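Local coordinates for protein putative transcriptional regulator, IclR family (Arthrobacter aurescens, PDB 3OBF) that is probably a DNA-binding transcription factor of the IclR family, represented here by its C-terminal GAF-like domain without the helix-turn-helix part, at residues 8-11 against 12-16; 73-76 against 77-81. All blocks are in the same frame, centred on the assembly; numbering follows the deposited sequence.

Contact 1: residues 8-11 against 12-16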
ATOM      1  N   VAL A   8     -10.159  12.763  -6.292  1.00 27.84           N
ATOM      2  CA  VAL A   8      -9.318  13.558  -5.426  1.00 28.23           C
ATOM      3  C   VAL A   8      -7.869  13.087  -5.538  1.00 27.21           C
ATOM      4  O   VAL A   8      -6.943  13.883  -5.443  1.00 27.50           O
ATOM      5  CB  VAL A   8      -9.821  13.465  -3.969  1.00 28.92           C
ATOM      6  CG1 VAL A   8      -8.712  13.797  -3.000  1.00 32.36           C
ATOM      7  CG2 VAL A   8     -11.020  14.379  -3.771  1.00 29.44           C
ATOM      8  N   ALA A   9      -7.677  11.793  -5.773  1.00 25.62           N
ATOM      9  CA  ALA A   9      -6.350  11.239  -5.773  1.00 25.27           C
ATOM     10  C   ALA A   9      -5.591  11.563  -7.029  1.00 25.34           C
ATOM     11  O   ALA A   9      -4.364  11.676  -6.972  1.00 25.43           O
ATOM     12  CB  ALA A   9      -6.340   9.693  -5.535  1.00 23.89           C
ATOM     13  N   TYR A  10      -6.279  11.662  -8.168  1.00 25.86           N
ATOM     14  CA  TYR A  10      -5.543  11.776  -9.424  1.00 26.17           C
ATOM     15  C   TYR A  10      -4.446  12.885  -9.471  1.00 26.58           C
ATOM     16  O   TYR A  10      -3.316  12.581  -9.840  1.00 25.69           O
ATOM     17  CB  TYR A  10      -6.456  11.847 -10.655  1.00 26.13           C
ATOM     18  CG  TYR A  10      -5.614  11.937 -11.901  1.00 27.68           C
ATOM     19  CD1 TYR A  10      -5.135  10.789 -12.512  1.00 29.02           C
ATOM     20  CD2 TYR A  10      -5.235  13.184 -12.436  1.00 29.88           C
ATOM     21  CE1 TYR A  10      -4.325  10.852 -13.649  1.00 31.23           C
ATOM     22  CE2 TYR A  10      -4.414  13.248 -13.581  1.00 31.87           C
ATOM     23  CZ  TYR A  10      -3.966  12.071 -14.157  1.00 30.85           C
ATOM     24  OH  TYR A  10      -3.172  12.104 -15.260  1.00 35.43           O
ATOM     25  N   PRO A  11      -4.781  14.157  -9.101  1.00 27.75           N
ATOM     26  CA  PRO A  11      -3.747  15.205  -9.156  1.00 28.20           C
ATOM     27  C   PRO A  11      -2.622  14.931  -8.179  1.00 28.29           C
ATOM     28  O   PRO A  11      -1.469  15.358  -8.414  1.00 27.93           O
ATOM     29  CB  PRO A  11      -4.462  16.475  -8.684  1.00 28.97           C
ATOM     30  CG  PRO A  11      -5.930  16.172  -8.737  1.00 29.50           C
ATOM     31  CD  PRO A  11      -6.083  14.677  -8.653  1.00 27.59           C
ATOM     32  N   VAL A  12      -2.964  14.274  -7.069  1.00 27.13           N
ATOM     33  CA  VAL A  12      -1.989  14.032  -6.024  1.00 26.80           C
ATOM     34  C   VAL A  12      -1.029  12.905  -6.505  1.00 26.07           C
ATOM     35  O   VAL A  12       0.174  12.974  -6.287  1.00 25.69           O
ATOM     36  CB  VAL A  12      -2.676  13.688  -4.671  1.00 27.01           C
ATOM     37  CG1 VAL A  12      -1.662  13.214  -3.641  1.00 28.15           C
ATOM     38  CG2 VAL A  12      -3.457  14.887  -4.110  1.00 26.82           C
ATOM     39  N   LEU A  13      -1.555  11.907  -7.194  1.00 24.99           N
ATOM     40  CA  LEU A  13      -0.670  10.829  -7.738  1.00 25.48           C
ATOM     41  C   LEU A  13       0.225  11.388  -8.828  1.00 26.41           C
ATOM     42  O   LEU A  13       1.385  11.025  -8.902  1.00 26.32           O
ATOM     43  CB  LEU A  13      -1.459   9.644  -8.313  1.00 23.81           C
ATOM     44  CG  LEU A  13      -2.419   8.836  -7.445  1.00 25.83           C
ATOM     45  CD1 LEU A  13      -3.223   7.874  -8.337  1.00 24.12           C
ATOM     46  CD2 LEU A  13      -1.691   8.067  -6.298  1.00 26.09           C
ATOM     47  N   ARG A  14      -0.315  12.282  -9.660  1.00 28.37           N
ATOM     48  CA  ARG A  14       0.472  12.855 -10.766  1.00 31.13           C
ATOM     49  C   ARG A  14       1.667  13.639 -10.180  1.00 31.61           C
ATOM     50  O   ARG A  14       2.797  13.454 -10.600  1.00 31.74           O
ATOM     51  CB  ARG A  14      -0.399  13.728 -11.702  1.00 32.15           C
ATOM     52  CG  ARG A  14       0.377  14.309 -12.920  1.00 37.46           C
ATOM     53  CD  ARG A  14      -0.409  15.420 -13.649  1.00 47.65           C
ATOM     54  NE  ARG A  14      -1.409  16.048 -12.764  1.00 53.88           N
ATOM     55  CZ  ARG A  14      -2.359  16.889 -13.161  1.00 56.98           C
ATOM     56  NH1 ARG A  14      -2.460  17.245 -14.440  1.00 59.83           N
ATOM     57  NH2 ARG A  14      -3.207  17.387 -12.273  1.00 57.98           N
ATOM     58  N   GLU A  15       1.386  14.467  -9.177  1.00 32.05           N
ATOM     59  CA  GLU A  15       2.382  15.228  -8.455  1.00 33.03           C
ATOM     60  C   GLU A  15       3.413  14.295  -7.793  1.00 32.04           C
ATOM     61  O   GLU A  15       4.612  14.593  -7.770  1.00 32.01           O
ATOM     62  CB  GLU A  15       1.652  16.112  -7.425  1.00 34.89           C
ATOM     63  CG  GLU A  15       2.492  17.048  -6.480  1.00 40.27           C
ATOM     64  CD  GLU A  15       1.604  17.694  -5.342  1.00 46.81           C
ATOM     65  OE1 GLU A  15       0.736  16.978  -4.728  1.00 48.30           O
ATOM     66  OE2 GLU A  15       1.772  18.916  -5.053  1.00 49.46           O
ATOM     67  N   LEU A  16       2.951  13.176  -7.237  1.00 30.08           N
ATOM     68  CA  LEU A  16       3.844  12.292  -6.534  1.00 29.05           C
ATOM     69  C   LEU A  16       4.857  11.607  -7.473  1.00 30.18           C
ATOM     70  O   LEU A  16       6.039  11.427  -7.125  1.00 29.59           O
ATOM     71  CB  LEU A  16       3.041  11.252  -5.762  1.00 28.39           C
ATOM     72  CG  LEU A  16       3.799  10.179  -4.965  1.00 26.07           C
ATOM     73  CD1 LEU A  16       4.629  10.860  -3.873  1.00 23.33           C
ATOM     74  CD2 LEU A  16       2.812   9.072  -4.357  1.00 21.54           C
TER
HETATM   75  O   HOH W   1      -0.941  17.406 -10.189  1.00 47.08           O
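Within helix 3-20, the first helix of this IclR C-terminal, GAF-like domain, Tyr10 and Pro11 meet Arg14 on the outward-facing side, one helical turn apart. Arg14 has CG anti to its own backbone N (chi1 -178°) and bends at chi3, which folds the guanidinium back over the preceding turn. There Tyr10 CE2 lies over the centre of one guanidinium face, 4.2 Å from Arg14 NE, with ring and guanidinium planes 53° apart, too steep for a parallel stack. NH2 of Arg14 reaches the proline ring, 3.9 Å from Pro11 CB. Because a proline nitrogen carries no hydrogen, the helix is kinked at Pro11; the next turn bonds across it, Leu13 N donating to Ala9 O (2.8 Å) and Arg14 N to Tyr10 O, followed by Glu15 N to Pro11 O. On the inward side Leu13 CG approaches Ala9 CB, an apolar pair that packs on Leu26 of the sheet. Val12 touches Arg170 of helix 150-170. Pro11 O has a second donor besides Glu15 N, a water molecule at 2.8 Å, and the same water accepts a weak hydrogen bond from Arg14 NE at 2.9 Å.

Contact 2: residues 73-76 against 77-81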
ATOM      1  N   GLU A  73      -7.887  -8.479  14.079  1.00 38.12           N
ATOM      2  CA  GLU A  73      -6.791  -9.471  14.185  1.00 39.38           C
ATOM      3  C   GLU A  73      -7.214 -10.855  13.744  1.00 38.77           C
ATOM      4  O   GLU A  73      -6.530 -11.504  12.965  1.00 38.64           O
ATOM      5  CB  GLU A  73      -6.233  -9.559  15.612  1.00 40.55           C
ATOM      6  CG  GLU A  73      -4.982  -8.687  15.832  1.00 46.87           C
ATOM      7  CD  GLU A  73      -4.348  -8.800  17.231  1.00 54.04           C
ATOM      8  OE1 GLU A  73      -3.642  -7.827  17.619  1.00 57.69           O
ATOM      9  OE2 GLU A  73      -4.551  -9.829  17.936  1.00 57.23           O
ATOM     10  N   ASP A  74      -8.369 -11.284  14.226  1.00 38.55           N
ATOM     11  CA  ASP A  74      -8.876 -12.625  13.941  1.00 38.81           C
ATOM     12  C   ASP A  74      -9.205 -12.812  12.480  1.00 36.68           C
ATOM     13  O   ASP A  74      -9.001 -13.880  11.950  1.00 37.00           O
ATOM     14  CB  ASP A  74     -10.079 -12.913  14.844  1.00 40.22           C
ATOM     15  CG  ASP A  74      -9.840 -12.420  16.280  1.00 45.76           C
ATOM     16  OD1 ASP A  74      -9.325 -13.220  17.111  1.00 49.67           O
ATOM     17  OD2 ASP A  74     -10.092 -11.200  16.548  1.00 51.12           O
ATOM     18  N   ARG A  75      -9.697 -11.764  11.833  1.00 34.82           N
ATOM     19  CA  ARG A  75      -9.904 -11.765  10.398  1.00 33.21           C
ATOM     20  C   ARG A  75      -8.557 -11.899   9.655  1.00 31.77           C
ATOM     21  O   ARG A  75      -8.451 -12.601   8.643  1.00 30.35           O
ATOM     22  CB  ARG A  75     -10.659 -10.494   9.966  1.00 33.49           C
ATOM     23  CG  ARG A  75     -10.883 -10.319   8.416  1.00 33.95           C
ATOM     24  CD  ARG A  75     -11.635 -11.495   7.739  1.00 34.15           C
ATOM     25  NE  ARG A  75     -11.967 -11.138   6.353  1.00 34.87           N
ATOM     26  CZ  ARG A  75     -12.290 -12.004   5.390  1.00 35.04           C
ATOM     27  NH1 ARG A  75     -12.321 -13.299   5.654  1.00 32.87           N
ATOM     28  NH2 ARG A  75     -12.560 -11.573   4.143  1.00 35.85           N
ATOM     29  N   VAL A  76      -7.534 -11.216  10.146  1.00 30.65           N
ATOM     30  CA  VAL A  76      -6.216 -11.355   9.544  1.00 29.80           C
ATOM     31  C   VAL A  76      -5.755 -12.817   9.692  1.00 31.34           C
ATOM     32  O   VAL A  76      -5.321 -13.446   8.703  1.00 31.14           O
ATOM     33  CB  VAL A  76      -5.218 -10.314  10.096  1.00 29.36           C
ATOM     34  CG1 VAL A  76      -3.809 -10.563   9.577  1.00 27.84           C
ATOM     35  CG2 VAL A  76      -5.668  -8.876   9.749  1.00 27.58           C
ATOM     36  N   ARG A  77      -5.930 -13.378  10.884  1.00 32.56           N
ATOM     37  CA  ARG A  77      -5.586 -14.788  11.129  1.00 35.38           C
ATOM     38  C   ARG A  77      -6.304 -15.745  10.167  1.00 35.58           C
ATOM     39  O   ARG A  77      -5.693 -16.644   9.573  1.00 35.89           O
ATOM     40  CB  ARG A  77      -5.906 -15.197  12.577  1.00 36.53           C
ATOM     41  CG  ARG A  77      -4.960 -14.607  13.612  1.00 41.56           C
ATOM     42  CD  ARG A  77      -5.254 -15.102  15.092  1.00 48.74           C
ATOM     43  NE  ARG A  77      -4.542 -14.219  16.027  1.00 55.55           N
ATOM     44  CZ  ARG A  77      -5.126 -13.370  16.888  1.00 59.53           C
ATOM     45  NH1 ARG A  77      -6.461 -13.308  17.004  1.00 61.24           N
ATOM     46  NH2 ARG A  77      -4.372 -12.588  17.669  1.00 59.81           N
ATOM     47  N   GLN A  78      -7.600 -15.543  10.015  1.00 35.83           N
ATOM     48  CA  GLN A  78      -8.393 -16.365   9.135  1.00 36.60           C
ATOM     49  C   GLN A  78      -7.950 -16.273   7.677  1.00 35.81           C
ATOM     50  O   GLN A  78      -7.845 -17.291   7.006  1.00 36.38           O
ATOM     51  CB  GLN A  78      -9.864 -16.006   9.304  1.00 38.13           C
ATOM     52  CG  GLN A  78     -10.343 -16.320  10.729  1.00 41.45           C
ATOM     53  CD  GLN A  78     -11.636 -15.624  11.117  1.00 45.90           C
ATOM     54  OE1 GLN A  78     -12.091 -14.685  10.446  1.00 46.92           O
ATOM     55  NE2 GLN A  78     -12.236 -16.077  12.228  1.00 48.23           N
ATOM     56  N   LEU A  79      -7.692 -15.062   7.192  1.00 34.26           N
ATOM     57  CA  LEU A  79      -7.178 -14.845   5.840  1.00 33.51           C
ATOM     58  C   LEU A  79      -5.817 -15.509   5.612  1.00 33.35           C
ATOM     59  O   LEU A  79      -5.548 -16.052   4.540  1.00 33.93           O
ATOM     60  CB  LEU A  79      -7.085 -13.336   5.531  1.00 32.69           C
ATOM     61  CG  LEU A  79      -8.417 -12.646   5.218  1.00 32.44           C
ATOM     62  CD1 LEU A  79      -8.250 -11.139   5.247  1.00 27.99           C
ATOM     63  CD2 LEU A  79      -8.954 -13.100   3.845  1.00 31.34           C
ATOM     64  N   LEU A  80      -4.946 -15.493   6.600  1.00 33.50           N
ATOM     65  CA  LEU A  80      -3.653 -16.153   6.391  1.00 34.21           C
ATOM     66  C   LEU A  80      -3.773 -17.686   6.416  1.00 35.40           C
ATOM     67  O   LEU A  80      -3.279 -18.349   5.511  1.00 35.42           O
ATOM     68  CB  LEU A  80      -2.612 -15.647   7.383  1.00 34.23           C
ATOM     69  CG  LEU A  80      -2.238 -14.159   7.261  1.00 34.24           C
ATOM     70  CD1 LEU A  80      -1.501 -13.676   8.500  1.00 33.39           C
ATOM     71  CD2 LEU A  80      -1.386 -13.932   6.025  1.00 34.48           C
ATOM     72  N   ARG A  81      -4.455 -18.242   7.421  1.00 36.19           N
ATOM     73  CA  ARG A  81      -4.574 -19.699   7.571  1.00 37.42           C
ATOM     74  C   ARG A  81      -5.458 -20.332   6.487  1.00 36.81           C
ATOM     75  O   ARG A  81      -5.329 -21.526   6.210  1.00 36.41           O
ATOM     76  CB  ARG A  81      -5.131 -20.090   8.954  1.00 38.24           C
ATOM     77  CG  ARG A  81      -4.427 -19.491  10.153  1.00 42.92           C
ATOM     78  CD  ARG A  81      -3.166 -20.256  10.476  1.00 50.73           C
ATOM     79  NE  ARG A  81      -2.360 -19.653  11.549  1.00 56.40           N
ATOM     80  CZ  ARG A  81      -2.313 -20.108  12.804  1.00 59.54           C
ATOM     81  NH1 ARG A  81      -3.028 -21.169  13.165  1.00 59.97           N
ATOM     82  NH2 ARG A  81      -1.540 -19.511  13.704  1.00 60.99           N
TER
HETATM   83  O   HOH W   2     -12.652 -14.737   7.950  1.00 45.65           O
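Arg77 bridges two acidic side chains of the preceding turn, Glu73 and Asp74, in a salt-bridge network at the start of helix 73-82. Its guanidinium uses a different nitrogen for each. NH1 meets Asp74 OD1 at 2.9 Å, with the oxygen at the edge of the guanidinium and in its plane, although the carboxylate itself is turned by 69°. NH2 pairs with Glu73 OE2 at 2.8 Å, but the hydrogen bond within this salt bridge is weak, bent to 117° at the hydrogen, and the two planes stand nearly perpendicular. Glu73 CB lies over one guanidinium face. Farther round the helix, Arg75 bends at chi2 (57°) and brings its guanidinium against Leu79, whose CD2 sits over one face, 3.8 Å from Arg75 NH1. A water molecule links that NH1 (2.7 Å) to Gln78 OE1 (2.6 Å). On the buried side, the Val76 and Leu80 side chains lie alongside each other, with CG1 of Val76 4.0 Å from CD1 of Leu80.

In the second shell, Lys103 forms a salt bridge with Glu73 OE1, so this carboxylate is shared between two cations and is probably held as an anion. Asn72 OD1 accepts a hydrogen bond from Asp74 N at the helix start. Val76 and Leu79 pack on Leu68 of helix 62-69, whereas Glu73 and Val76 touch Leu99, and Arg77 Val95, on helix 92-108.

Overall arrangement
Contacts 1 and 2 are separate intrahelical contacts in one GAF-like domain, on opposite sides of the chain's centre; their own centres are 33 Å apart and their nearest atoms about 23 Å. They follow in series along the chain. Residues 8-16 belong to a helix laid against the antiparallel sheet beside helix 150-170, whereas residues 73-81 belong to a helical group with helices 62-69 and 92-108. Each has an arginine that reaches back over the preceding turn, Arg14 to an aromatic ring and a proline, Arg77 to two carboxylates. No ligand is part of either contact, and nothing in their geometry couples them directly.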